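PDB 4BJ1: protein RIF2 from Saccharomyces cerevisiae, which takes part in transcriptional silencing and telomere length regulation, and interacts with RAP1 and RIF1. Local coordinates for residues C48-D53 with K212-E217; K40-M45 with A185-I190; I234-D239 with Q246-L251; M16-L21 with A283-I288. All coordinates share one frame; numbering follows the deposited sequence.

Interaction 1 (C48-D53 with K212-E217); sequences CIVFFD and KYTVFE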
loop_
_atom_site.group_PDB
_atom_site.type_symbol
_atom_site.label_atom_id
_atom_site.label_comp_id
_atom_site.label_asym_id
_atom_site.label_seq_id
_atom_site.Cartn_x
_atom_site.Cartn_y
_atom_site.Cartn_z
ATOM N N CYS A 48 -23.645 12.177 -13.143
ATOM C CA CYS A 48 -24.407 11.913 -11.921
ATOM C C CYS A 48 -23.837 12.639 -10.717
ATOM O O CYS A 48 -22.656 12.978 -10.665
ATOM C CB CYS A 48 -24.659 10.432 -11.629
ATOM S SG CYS A 48 -26.127 10.120 -10.586
ATOM N N ILE A 49 -24.740 12.931 -9.793
ATOM C CA ILE A 49 -24.481 13.588 -8.542
ATOM C C ILE A 49 -24.627 12.511 -7.475
ATOM O O ILE A 49 -25.663 11.842 -7.422
ATOM C CB ILE A 49 -25.475 14.758 -8.376
ATOM C CG1 ILE A 49 -25.280 15.783 -9.510
ATOM C CG2 ILE A 49 -25.328 15.404 -6.992
ATOM C CD1 ILE A 49 -26.485 16.453 -9.931
ATOM N N VAL A 50 -23.560 12.303 -6.673
ATOM C CA VAL A 50 -23.526 11.306 -5.601
ATOM C C VAL A 50 -23.358 11.988 -4.251
ATOM O O VAL A 50 -22.447 12.796 -4.084
ATOM C CB VAL A 50 -22.433 10.221 -5.805
ATOM C CG1 VAL A 50 -22.426 9.217 -4.656
ATOM C CG2 VAL A 50 -22.597 9.497 -7.135
ATOM N N PHE A 51 -24.214 11.633 -3.284
ATOM C CA PHE A 51 -24.130 12.100 -1.904
ATOM C C PHE A 51 -23.654 10.945 -1.038
ATOM O O PHE A 51 -24.127 9.816 -1.178
ATOM C CB PHE A 51 -25.490 12.586 -1.389
ATOM C CG PHE A 51 -25.961 13.918 -1.920
ATOM C CD1 PHE A 51 -25.628 15.102 -1.268
ATOM C CD2 PHE A 51 -26.780 13.986 -3.044
ATOM C CE1 PHE A 51 -26.074 16.332 -1.753
ATOM C CE2 PHE A 51 -27.227 15.219 -3.527
ATOM C CZ PHE A 51 -26.869 16.383 -2.877
ATOM N N PHE A 52 -22.698 11.224 -0.152
ATOM C CA PHE A 52 -22.166 10.240 0.789
ATOM C C PHE A 52 -22.596 10.700 2.177
ATOM O O PHE A 52 -21.986 11.614 2.746
ATOM C CB PHE A 52 -20.646 10.102 0.642
ATOM C CG PHE A 52 -20.158 9.520 -0.669
ATOM C CD1 PHE A 52 -20.348 8.172 -0.965
ATOM C CD2 PHE A 52 -19.423 10.294 -1.562
ATOM C CE1 PHE A 52 -19.853 7.625 -2.153
ATOM C CE2 PHE A 52 -18.925 9.747 -2.745
ATOM C CZ PHE A 52 -19.149 8.419 -3.035
ATOM N N ASP A 53 -23.737 10.165 2.655
ATOM C CA ASP A 53 -24.292 10.534 3.960
ATOM C C ASP A 53 -23.755 9.614 5.038
ATOM O O ASP A 53 -23.343 8.490 4.748
ATOM C CB ASP A 53 -25.843 10.536 3.971
ATOM C CG ASP A 53 -26.496 11.652 3.176
ATOM O OD1 ASP A 53 -26.434 11.608 1.928
ATOM O OD2 ASP A 53 -27.128 12.538 3.798
ATOM N N LYS A 212 -30.477 13.179 -12.314
ATOM C CA LYS A 212 -31.036 12.703 -11.047
ATOM C C LYS A 212 -29.891 12.305 -10.138
ATOM O O LYS A 212 -28.941 11.671 -10.599
ATOM C CB LYS A 212 -32.001 11.519 -11.253
ATOM C CG LYS A 212 -33.477 11.911 -11.370
ATOM C CD LYS A 212 -33.959 12.095 -12.821
ATOM C CE LYS A 212 -34.459 10.819 -13.469
ATOM N NZ LYS A 212 -33.347 9.926 -13.902
ATOM N N TYR A 213 -29.968 12.700 -8.859
ATOM C CA TYR A 213 -28.928 12.406 -7.884
ATOM C C TYR A 213 -29.162 11.103 -7.144
ATOM O O TYR A 213 -30.304 10.740 -6.859
ATOM C CB TYR A 213 -28.712 13.584 -6.907
ATOM C CG TYR A 213 -29.823 13.818 -5.905
ATOM C CD1 TYR A 213 -30.875 14.684 -6.191
ATOM C CD2 TYR A 213 -29.793 13.220 -4.649
ATOM C CE1 TYR A 213 -31.891 14.920 -5.262
ATOM C CE2 TYR A 213 -30.800 13.448 -3.712
ATOM C CZ TYR A 213 -31.848 14.298 -4.021
ATOM O OH TYR A 213 -32.838 14.519 -3.093
ATOM N N THR A 214 -28.070 10.413 -6.829
ATOM C CA THR A 214 -28.076 9.173 -6.056
ATOM C C THR A 214 -27.464 9.462 -4.663
ATOM O O THR A 214 -26.778 10.477 -4.487
ATOM C CB THR A 214 -27.458 7.984 -6.854
ATOM O OG1 THR A 214 -27.360 6.826 -6.026
ATOM C CG2 THR A 214 -26.097 8.292 -7.448
ATOM N N VAL A 215 -27.790 8.613 -3.664
ATOM C CA VAL A 215 -27.319 8.730 -2.276
ATOM C C VAL A 215 -26.720 7.397 -1.782
ATOM O O VAL A 215 -27.276 6.321 -2.029
ATOM C CB VAL A 215 -28.413 9.303 -1.313
ATOM C CG1 VAL A 215 -28.018 9.173 0.158
ATOM C CG2 VAL A 215 -28.746 10.757 -1.640
ATOM N N PHE A 216 -25.562 7.487 -1.107
ATOM C CA PHE A 216 -24.906 6.348 -0.490
ATOM C C PHE A 216 -24.812 6.524 1.022
ATOM O O PHE A 216 -24.103 7.409 1.513
ATOM C CB PHE A 216 -23.556 5.997 -1.124
ATOM C CG PHE A 216 -23.160 4.589 -0.750
ATOM C CD1 PHE A 216 -23.642 3.501 -1.466
ATOM C CD2 PHE A 216 -22.355 4.347 0.362
ATOM C CE1 PHE A 216 -23.315 2.197 -1.089
ATOM C CE2 PHE A 216 -22.021 3.040 0.733
ATOM C CZ PHE A 216 -22.510 1.977 0.013
ATOM N N GLU A 217 -25.572 5.684 1.748
ATOM C CA GLU A 217 -25.664 5.683 3.205
ATOM C C GLU A 217 -24.546 4.840 3.811
ATOM O O GLU A 217 -24.549 3.609 3.711
ATOM C CB GLU A 217 -27.055 5.195 3.659
ATOM C CG GLU A 217 -27.455 5.624 5.066
ATOM C CD GLU A 217 -27.797 7.090 5.264
ATOM O OE1 GLU A 217 -28.558 7.654 4.441
ATOM O OE2 GLU A 217 -27.328 7.667 6.273
#
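Cys48 opens the pairing of two parallel strands, its SG 3.6 Å from Thr214 CG2. This is the 48-53/213-217 edge of a five-stranded parallel sheet whose order, 2-3-4-1-5, is that of the AAA+ fold. At Ile49 the carbonyl O takes Thr214 N at 2.9 Å, and on the face shared with Phe51, Ile49 CB meets Tyr213 CB. Val50 sits on the other face, with CG2 alongside Thr214 CG2 and both side chains pointing the same way. Phe51 binds through both backbone polar atoms: its N reaches Thr214 O at 3.1 Å and its O receives Phe216 N. Its ring turns an edge toward the face of Tyr213, an offset edge-to-face pair with planes at 74°; Tyr213 is placed for this by chi1 71°, which sets CG between its backbone N and carbonyl carbon. With an alanine here, the edge of Phe51 would probably lose its aromatic mate and a gap is likely to open beside Ser202 of helix 199-208. Phe52, pointing to the face of Val50, lays CD1 near Phe216 CB and stacks on Tyr191. Asp53 closes the ladder, its N bonded to Phe216 O at 3.0 Å.

Interaction 2 (K40-M45 with A185-I190); sequences KNLRSM and AFKVLI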
loop_
_atom_site.group_PDB
_atom_site.type_symbol
_atom_site.label_atom_id
_atom_site.label_comp_id
_atom_site.label_asym_id
_atom_site.label_seq_id
_atom_site.Cartn_x
_atom_site.Cartn_y
_atom_site.Cartn_z
ATOM N N LYS A 40 -20.179 1.676 -11.060
ATOM C CA LYS A 40 -21.468 1.866 -11.723
ATOM C C LYS A 40 -21.662 3.340 -12.117
ATOM O O LYS A 40 -22.043 3.638 -13.256
ATOM C CB LYS A 40 -22.610 1.392 -10.787
ATOM C CG LYS A 40 -24.036 1.626 -11.300
ATOM C CD LYS A 40 -25.028 1.804 -10.144
ATOM C CE LYS A 40 -26.082 2.854 -10.432
ATOM N NZ LYS A 40 -26.517 3.569 -9.196
ATOM N N ASN A 41 -21.403 4.258 -11.170
ATOM C CA ASN A 41 -21.626 5.679 -11.374
ATOM C C ASN A 41 -20.422 6.440 -11.909
ATOM O O ASN A 41 -20.621 7.378 -12.676
ATOM C CB ASN A 41 -22.153 6.320 -10.095
ATOM C CG ASN A 41 -23.528 5.833 -9.705
ATOM O OD1 ASN A 41 -24.560 6.388 -10.105
ATOM N ND2 ASN A 41 -23.574 4.776 -8.916
ATOM N N LEU A 42 -19.195 6.055 -11.524
ATOM C CA LEU A 42 -17.961 6.752 -11.908
ATOM C C LEU A 42 -17.323 6.319 -13.208
ATOM O O LEU A 42 -16.771 7.177 -13.903
ATOM C CB LEU A 42 -16.896 6.672 -10.801
ATOM C CG LEU A 42 -17.153 7.432 -9.512
ATOM C CD1 LEU A 42 -16.154 7.024 -8.464
ATOM C CD2 LEU A 42 -17.101 8.939 -9.732
ATOM N N ARG A 43 -17.313 4.995 -13.497
ATOM C CA ARG A 43 -16.670 4.413 -14.684
ATOM C C ARG A 43 -17.609 4.360 -15.900
ATOM O O ARG A 43 -17.558 3.409 -16.678
ATOM C CB ARG A 43 -16.048 3.032 -14.359
ATOM N N SER A 44 -18.445 5.396 -16.074
ATOM C CA SER A 44 -19.364 5.527 -17.209
ATOM C C SER A 44 -19.275 6.935 -17.793
ATOM O O SER A 44 -18.480 7.748 -17.315
ATOM C CB SER A 44 -20.797 5.174 -16.811
ATOM O OG SER A 44 -21.394 6.137 -15.957
ATOM N N MET A 45 -20.060 7.212 -18.846
ATOM C CA MET A 45 -20.078 8.513 -19.512
ATOM C C MET A 45 -21.372 9.275 -19.170
ATOM O O MET A 45 -21.678 10.300 -19.790
ATOM C CB MET A 45 -19.866 8.333 -21.030
ATOM C CG MET A 45 -19.254 9.541 -21.733
ATOM S SD MET A 45 -17.631 10.089 -21.119
ATOM C CE MET A 45 -17.697 11.832 -21.606
ATOM N N ALA A 185 -18.834 14.766 -19.482
ATOM C CA ALA A 185 -19.655 14.191 -18.411
ATOM C C ALA A 185 -19.175 14.714 -17.079
ATOM O O ALA A 185 -17.993 14.992 -16.931
ATOM C CB ALA A 185 -19.573 12.671 -18.427
ATOM N N PHE A 186 -20.077 14.856 -16.106
ATOM C CA PHE A 186 -19.692 15.345 -14.796
ATOM C C PHE A 186 -20.089 14.385 -13.722
ATOM O O PHE A 186 -21.129 13.739 -13.812
ATOM C CB PHE A 186 -20.247 16.748 -14.514
ATOM C CG PHE A 186 -21.751 16.911 -14.459
ATOM C CD1 PHE A 186 -22.462 16.574 -13.311
ATOM C CD2 PHE A 186 -22.440 17.507 -15.510
ATOM C CE1 PHE A 186 -23.851 16.764 -13.247
ATOM C CE2 PHE A 186 -23.827 17.696 -15.449
ATOM C CZ PHE A 186 -24.524 17.334 -14.316
ATOM N N LYS A 187 -19.251 14.300 -12.689
ATOM C CA LYS A 187 -19.467 13.460 -11.523
ATOM C C LYS A 187 -19.312 14.374 -10.330
ATOM O O LYS A 187 -18.193 14.754 -9.991
ATOM C CB LYS A 187 -18.474 12.263 -11.463
ATOM C CG LYS A 187 -18.241 11.509 -12.786
ATOM C CD LYS A 187 -19.437 10.692 -13.309
ATOM C CE LYS A 187 -19.053 9.985 -14.592
ATOM N NZ LYS A 187 -19.929 8.827 -14.906
ATOM N N VAL A 188 -20.440 14.812 -9.760
ATOM C CA VAL A 188 -20.451 15.676 -8.579
ATOM C C VAL A 188 -20.490 14.737 -7.375
ATOM O O VAL A 188 -21.386 13.894 -7.286
ATOM C CB VAL A 188 -21.614 16.694 -8.584
ATOM C CG1 VAL A 188 -21.533 17.630 -7.393
ATOM C CG2 VAL A 188 -21.610 17.493 -9.866
ATOM N N LEU A 189 -19.477 14.823 -6.500
ATOM C CA LEU A 189 -19.382 13.956 -5.328
ATOM C C LEU A 189 -19.379 14.814 -4.085
ATOM O O LEU A 189 -18.461 15.610 -3.871
ATOM C CB LEU A 189 -18.143 13.018 -5.396
ATOM C CG LEU A 189 -18.260 11.680 -6.200
ATOM C CD1 LEU A 189 -18.549 11.905 -7.674
ATOM C CD2 LEU A 189 -16.980 10.902 -6.148
ATOM N N ILE A 190 -20.471 14.724 -3.321
ATOM C CA ILE A 190 -20.646 15.476 -2.088
ATOM C C ILE A 190 -20.544 14.506 -0.920
ATOM O O ILE A 190 -21.174 13.450 -0.953
ATOM C CB ILE A 190 -21.954 16.329 -2.054
ATOM C CG1 ILE A 190 -22.130 17.198 -3.311
ATOM C CG2 ILE A 190 -22.019 17.199 -0.808
ATOM C CD1 ILE A 190 -23.235 16.775 -4.100
#
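Leu42 and Met45 bring the chain leaving helix 32-42 past residues 185-190 of strand 184-192, with CA of Leu42 6.9 Å from CA of Lys187 and CA of Met45 5.8 Å from CA of Ala185, and no hydrogen bond joins the two backbones. Lys187 does the bridging. Its chain bends at chi2 (-69°) and then runs extended to NZ, which donates to Asn41 O at 2.7 Å and, weakly, to Ser44 O at 3.0 Å. A third carbonyl, that of Lys46, also takes a hydrogen bond from the ammonium, while Asn41 turns its ND2 to Phe37 O. Farther along, Leu42 CD2 rests against Leu189 CD1, at 3.9 Å, and against Lys187 CB beside it; Val68 of helix 58-74 touches both leucines. At the other end Met45 curls its CE back to Ala185 CB, at 3.8 Å. A methionine in place of Lys187 would probably leave the carbonyls of Asn41 and Ser44 without this donor and the turn after the helix less firmly held to the strand. A buried ammonium gripped by main-chain oxygens, with no carboxylate across the contact, suggests that main-chain dipoles probably help to offset the lysine's charge.

Interaction 3 (I234-D239 with Q246-L251); sequences IKFTFD and QSYNSL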
loop_
_atom_site.group_PDB
_atom_site.type_symbol
_atom_site.label_atom_id
_atom_site.label_comp_id
_atom_site.label_asym_id
_atom_site.label_seq_id
_atom_site.Cartn_x
_atom_site.Cartn_y
_atom_site.Cartn_z
ATOM N N ILE A 234 -4.959 -4.847 12.011
ATOM C CA ILE A 234 -3.600 -5.115 12.476
ATOM C C ILE A 234 -3.160 -6.582 12.194
ATOM O O ILE A 234 -2.118 -7.027 12.676
ATOM C CB ILE A 234 -3.424 -4.671 13.937
ATOM C CG1 ILE A 234 -4.339 -5.479 14.892
ATOM C CG2 ILE A 234 -3.647 -3.153 14.036
ATOM C CD1 ILE A 234 -4.114 -5.247 16.409
ATOM N N LYS A 235 -3.930 -7.310 11.363
ATOM C CA LYS A 235 -3.562 -8.658 10.931
ATOM C C LYS A 235 -2.993 -8.474 9.534
ATOM O O LYS A 235 -3.605 -7.782 8.696
ATOM C CB LYS A 235 -4.764 -9.630 10.899
ATOM C CG LYS A 235 -5.455 -9.887 12.244
ATOM C CD LYS A 235 -4.591 -10.575 13.307
ATOM C CE LYS A 235 -5.437 -10.989 14.487
ATOM N NZ LYS A 235 -6.254 -12.209 14.200
ATOM N N PHE A 236 -1.805 -9.054 9.300
ATOM C CA PHE A 236 -1.141 -8.929 8.014
ATOM C C PHE A 236 -1.173 -10.219 7.215
ATOM O O PHE A 236 -1.183 -11.318 7.785
ATOM C CB PHE A 236 0.280 -8.389 8.176
ATOM C CG PHE A 236 0.389 -7.079 8.925
ATOM C CD1 PHE A 236 -0.486 -6.027 8.657
ATOM C CD2 PHE A 236 1.392 -6.881 9.871
ATOM C CE1 PHE A 236 -0.386 -4.817 9.356
ATOM C CE2 PHE A 236 1.498 -5.673 10.559
ATOM C CZ PHE A 236 0.607 -4.650 10.298
ATOM N N THR A 237 -1.188 -10.071 5.883
ATOM C CA THR A 237 -1.293 -11.168 4.931
ATOM C C THR A 237 -0.117 -11.331 3.966
ATOM O O THR A 237 -0.128 -12.287 3.170
ATOM C CB THR A 237 -2.600 -11.064 4.142
ATOM O OG1 THR A 237 -2.515 -9.976 3.222
ATOM C CG2 THR A 237 -3.833 -10.990 5.032
ATOM N N PHE A 238 0.882 -10.428 4.019
ATOM C CA PHE A 238 2.058 -10.528 3.135
ATOM C C PHE A 238 2.925 -11.738 3.545
ATOM O O PHE A 238 2.864 -12.112 4.711
ATOM C CB PHE A 238 2.870 -9.224 3.132
ATOM C CG PHE A 238 3.385 -8.801 4.477
ATOM C CD1 PHE A 238 4.602 -9.282 4.958
ATOM C CD2 PHE A 238 2.673 -7.896 5.257
ATOM C CE1 PHE A 238 5.080 -8.890 6.211
ATOM C CE2 PHE A 238 3.178 -7.458 6.476
ATOM C CZ PHE A 238 4.367 -7.981 6.963
ATOM N N ASP A 239 3.724 -12.337 2.632
ATOM C CA ASP A 239 4.544 -13.537 2.950
ATOM C C ASP A 239 3.678 -14.566 3.672
ATOM O O ASP A 239 3.934 -14.896 4.840
ATOM C CB ASP A 239 5.826 -13.244 3.775
ATOM C CG ASP A 239 6.670 -12.084 3.304
ATOM O OD1 ASP A 239 6.898 -11.979 2.083
ATOM O OD2 ASP A 239 7.122 -11.279 4.170
ATOM N N GLN A 246 3.576 -15.702 10.929
ATOM C CA GLN A 246 2.897 -16.601 11.862
ATOM C C GLN A 246 3.112 -16.101 13.284
ATOM O O GLN A 246 2.129 -15.950 14.009
ATOM C CB GLN A 246 3.427 -18.034 11.713
ATOM C CG GLN A 246 2.348 -19.111 11.602
ATOM C CD GLN A 246 2.517 -19.906 10.329
ATOM O OE1 GLN A 246 1.928 -19.580 9.290
ATOM N NE2 GLN A 246 3.355 -20.948 10.375
ATOM N N SER A 247 4.384 -15.780 13.659
ATOM C CA SER A 247 4.758 -15.237 14.976
ATOM C C SER A 247 3.998 -13.946 15.230
ATOM O O SER A 247 3.366 -13.818 16.286
ATOM C CB SER A 247 6.249 -14.923 15.051
ATOM O OG SER A 247 7.054 -16.033 14.713
ATOM N N TYR A 248 4.059 -12.989 14.267
ATOM C CA TYR A 248 3.382 -11.722 14.428
ATOM C C TYR A 248 1.866 -11.920 14.650
ATOM O O TYR A 248 1.349 -11.475 15.675
ATOM C CB TYR A 248 3.696 -10.720 13.276
ATOM C CG TYR A 248 2.791 -9.508 13.329
ATOM C CD1 TYR A 248 3.079 -8.434 14.172
ATOM C CD2 TYR A 248 1.582 -9.487 12.637
ATOM C CE1 TYR A 248 2.195 -7.362 14.312
ATOM C CE2 TYR A 248 0.693 -8.418 12.766
ATOM C CZ TYR A 248 0.999 -7.365 13.613
ATOM O OH TYR A 248 0.108 -6.344 13.778
ATOM N N ASN A 249 1.177 -12.607 13.728
ATOM C CA ASN A 249 -0.260 -12.774 13.843
ATOM C C ASN A 249 -0.686 -13.638 15.041
ATOM O O ASN A 249 -1.708 -13.322 15.657
ATOM C CB ASN A 249 -0.880 -13.252 12.544
ATOM C CG ASN A 249 -0.860 -12.228 11.444
ATOM O OD1 ASN A 249 -1.090 -11.026 11.641
ATOM N ND2 ASN A 249 -0.587 -12.680 10.244
ATOM N N SER A 250 0.093 -14.668 15.415
ATOM C CA SER A 250 -0.264 -15.469 16.589
ATOM C C SER A 250 -0.254 -14.626 17.861
ATOM O O SER A 250 -1.200 -14.723 18.646
ATOM C CB SER A 250 0.657 -16.669 16.746
ATOM O OG SER A 250 0.460 -17.532 15.641
ATOM N N LEU A 251 0.792 -13.766 18.038
ATOM C CA LEU A 251 0.948 -12.889 19.200
ATOM C C LEU A 251 -0.240 -11.972 19.300
ATOM O O LEU A 251 -0.833 -11.885 20.373
ATOM C CB LEU A 251 2.241 -12.056 19.139
ATOM C CG LEU A 251 2.466 -11.162 20.368
ATOM C CD1 LEU A 251 3.096 -11.931 21.496
ATOM C CD2 LEU A 251 3.280 -9.948 20.036
#
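Tyr248 and Asn249 leave the same turn of helix 243-257 with different first torsions, and both meet the 234-239 loop: Tyr248 carries CG opposite its backbone N (chi1 170°), Asn249 opposite its carbonyl carbon (chi1 -69°). The asparagine amide then lies against the backbone of Phe236 and uses both its ends. Phe236 N donates to OD1 at 3.1 Å, in the carbonyl plane on a lone pair, and Asn249 ND2 gives a hydrogen to Phe236 O at 2.9 Å, slightly tilted from the amide plane. These two bonds engage the N-H and the C=O of Phe236, much as a neighbouring strand would, and they fix the rotation of the amide. Tyr248 reaches farther, its OH donating to Ile234 O at 2.6 Å, again on an in-plane lone pair. Its ring runs nearly parallel to that of Phe236, planes 12° apart, but slid aside so that overlap is slight; Phe236 CD2 comes 3.4 Å from Tyr248 CE2. The contact thus ties the loop between two helices of the AAA+ lid to the second of them. Phe236 also rests on Ala17 of helix 10-26, Ile234 on Leu280 of helix 276-290, and Tyr248 on Ile301 of helix 294-304.

Interaction 4 (M16-L21 with A283-I288); sequences MALQEL and AYTEII
Leu21 and Ile288 are the main bumps between two nearly antiparallel helices, whose short segments run at 171° to each other with axes 10.3 Å apart. Leu21 swings CG opposite its backbone N (chi1 -171°), which sends CD2 straight across into a hollow on helix 276-290 walled by Tyr284, Thr285 and Ile288. There the methyl lies 3.6 Å from Thr285 CG2, 3.8 Å from Tyr284 CB and 3.9 Å from Ile288 CD1; it comes at the edge of the Tyr284 ring, near its plane, and the leucine lies roughly perpendicular to the tyrosine side chain. The fit is reciprocal. Ile288 enters the dip between Ala17, Leu18 and Leu21, residues with the same spacing along their helix as the three that receive Leu21. Its two branches divide the work: CD1 goes toward Leu21 and toward the small Ala17, whose CB stands 4.3 Å off and makes the floor of the dip, whereas CG2 meets Leu18 CD1 at 3.8 Å. Leu18 and Ile288 run alongside each other, pointing opposite ways. No hydrogen bond crosses between the segments, so the seam depends on complementary shape and on burial of apolar groups. It joins helix 10-26 to the AAA+ lid. Behind it helix 294-304 packs Leu297 on Ile288 and Ile301 on Tyr284, while Phe281, one turn back on helix 276-290, touches Leu21. At the subunit boundary Leu18 meets Leu18 of the second subunit, and Thr285 meets Val289 of that subunit.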
loop_
_atom_site.group_PDB
_atom_site.type_symbol
_atom_site.label_atom_id
_atom_site.label_comp_id
_atom_site.label_asym_id
_atom_site.label_seq_id
_atom_site.Cartn_x
_atom_site.Cartn_y
_atom_site.Cartn_z
ATOM N N MET A 16 6.695 -3.665 4.752
ATOM C CA MET A 16 5.523 -4.398 4.277
ATOM C C MET A 16 4.334 -4.225 5.220
ATOM O O MET A 16 3.181 -4.151 4.763
ATOM C CB MET A 16 5.856 -5.881 4.076
ATOM C CG MET A 16 6.559 -6.177 2.771
ATOM S SD MET A 16 6.818 -7.953 2.568
ATOM C CE MET A 16 7.680 -7.988 1.051
ATOM N N ALA A 17 4.620 -4.172 6.536
ATOM C CA ALA A 17 3.626 -3.986 7.583
ATOM C C ALA A 17 3.091 -2.563 7.463
ATOM O O ALA A 17 1.880 -2.369 7.495
ATOM C CB ALA A 17 4.237 -4.225 8.960
ATOM N N LEU A 18 3.973 -1.579 7.251
ATOM C CA LEU A 18 3.550 -0.200 7.084
ATOM C C LEU A 18 2.638 -0.010 5.891
ATOM O O LEU A 18 1.555 0.562 6.058
ATOM C CB LEU A 18 4.730 0.745 7.060
ATOM C CG LEU A 18 5.114 1.178 8.457
ATOM C CD1 LEU A 18 6.605 1.286 8.617
ATOM C CD2 LEU A 18 4.391 2.467 8.853
ATOM N N GLN A 19 2.985 -0.610 4.733
ATOM C CA GLN A 19 2.126 -0.569 3.548
ATOM C C GLN A 19 0.798 -1.299 3.783
ATOM O O GLN A 19 -0.236 -0.734 3.440
ATOM C CB GLN A 19 2.838 -1.168 2.361
ATOM C CG GLN A 19 2.140 -0.913 1.046
ATOM C CD GLN A 19 2.391 -2.066 0.132
ATOM O OE1 GLN A 19 2.447 -3.218 0.557
ATOM N NE2 GLN A 19 2.578 -1.787 -1.138
ATOM N N GLU A 20 0.806 -2.502 4.425
ATOM C CA GLU A 20 -0.448 -3.212 4.652
ATOM C C GLU A 20 -1.346 -2.515 5.627
ATOM O O GLU A 20 -2.545 -2.476 5.386
ATOM C CB GLU A 20 -0.279 -4.681 5.031
ATOM C CG GLU A 20 -1.553 -5.435 4.663
ATOM C CD GLU A 20 -1.623 -6.945 4.734
ATOM O OE1 GLU A 20 -0.591 -7.573 5.047
ATOM O OE2 GLU A 20 -2.723 -7.501 4.500
ATOM N N LEU A 21 -0.791 -1.944 6.716
ATOM C CA LEU A 21 -1.576 -1.212 7.712
ATOM C C LEU A 21 -2.237 -0.016 6.990
ATOM O O LEU A 21 -3.449 0.168 7.121
ATOM C CB LEU A 21 -0.676 -0.809 8.903
ATOM C CG LEU A 21 -1.333 -0.222 10.169
ATOM C CD1 LEU A 21 -2.272 -1.226 10.872
ATOM C CD2 LEU A 21 -0.265 0.212 11.142
ATOM N N ALA A 283 -1.406 4.846 16.730
ATOM C CA ALA A 283 -0.696 4.121 17.778
ATOM C C ALA A 283 0.162 3.016 17.161
ATOM O O ALA A 283 1.347 2.904 17.486
ATOM C CB ALA A 283 -1.689 3.539 18.776
ATOM N N TYR A 284 -0.421 2.260 16.212
ATOM C CA TYR A 284 0.236 1.138 15.565
ATOM C C TYR A 284 1.343 1.516 14.594
ATOM O O TYR A 284 2.371 0.834 14.595
ATOM C CB TYR A 284 -0.783 0.236 14.900
ATOM C CG TYR A 284 -0.617 -1.198 15.321
ATOM C CD1 TYR A 284 -0.965 -1.610 16.604
ATOM C CD2 TYR A 284 -0.085 -2.145 14.445
ATOM C CE1 TYR A 284 -0.794 -2.928 17.006
ATOM C CE2 TYR A 284 0.096 -3.465 14.838
ATOM C CZ TYR A 284 -0.263 -3.852 16.120
ATOM O OH TYR A 284 -0.104 -5.151 16.523
ATOM N N THR A 285 1.165 2.568 13.766
ATOM C CA THR A 285 2.252 2.979 12.867
ATOM C C THR A 285 3.487 3.385 13.714
ATOM O O THR A 285 4.599 3.008 13.368
ATOM C CB THR A 285 1.831 4.059 11.870
ATOM O OG1 THR A 285 1.499 5.208 12.597
ATOM C CG2 THR A 285 0.658 3.644 10.991
ATOM N N GLU A 286 3.268 4.038 14.871
ATOM C CA GLU A 286 4.332 4.408 15.806
ATOM C C GLU A 286 5.106 3.211 16.320
ATOM O O GLU A 286 6.322 3.209 16.182
ATOM C CB GLU A 286 3.790 5.221 16.978
ATOM C CG GLU A 286 3.549 6.672 16.628
ATOM C CD GLU A 286 2.993 7.500 17.764
ATOM O OE1 GLU A 286 3.319 7.203 18.937
ATOM O OE2 GLU A 286 2.248 8.466 17.478
ATOM N N ILE A 287 4.423 2.180 16.871
ATOM C CA ILE A 287 5.121 0.989 17.369
ATOM C C ILE A 287 5.945 0.345 16.253
ATOM O O ILE A 287 7.102 0.013 16.508
ATOM C CB ILE A 287 4.263 -0.051 18.146
ATOM C CG1 ILE A 287 3.194 -0.709 17.259
ATOM C CG2 ILE A 287 3.655 0.544 19.429
ATOM C CD1 ILE A 287 2.556 -1.897 17.827
ATOM N N ILE A 288 5.397 0.238 15.014
ATOM C CA ILE A 288 6.125 -0.347 13.870
ATOM C C ILE A 288 7.337 0.504 13.526
ATOM O O ILE A 288 8.438 -0.014 13.545
ATOM C CB ILE A 288 5.215 -0.662 12.623
ATOM C CG1 ILE A 288 4.077 -1.664 13.017
ATOM C CG2 ILE A 288 6.050 -1.200 11.453
ATOM C CD1 ILE A 288 2.926 -1.725 12.150
#

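Interactions 1 and 2 share the AAA+ sheet: strands 48-53 and 184-192 are neighbours in it, joined by backbone hydrogen bonds such as Val50 N to Val188 O. Interaction 1 is partly buried, at an outermost strand, and works mainly through a backbone ladder; interaction 2 is buried and turns on one lysine. On the other side of the chain's centre, about 38 Å from interaction 1 between centres, interaction 3 is also buried but uses side chains to hold loop backbone. Interaction 4, buried and apolar, lies about 12 Å from it between centres; Glu20 OE1 accepts Thr237 N between them. Interactions 3 and 4 also touch the second subunit, unlike the sheet pair.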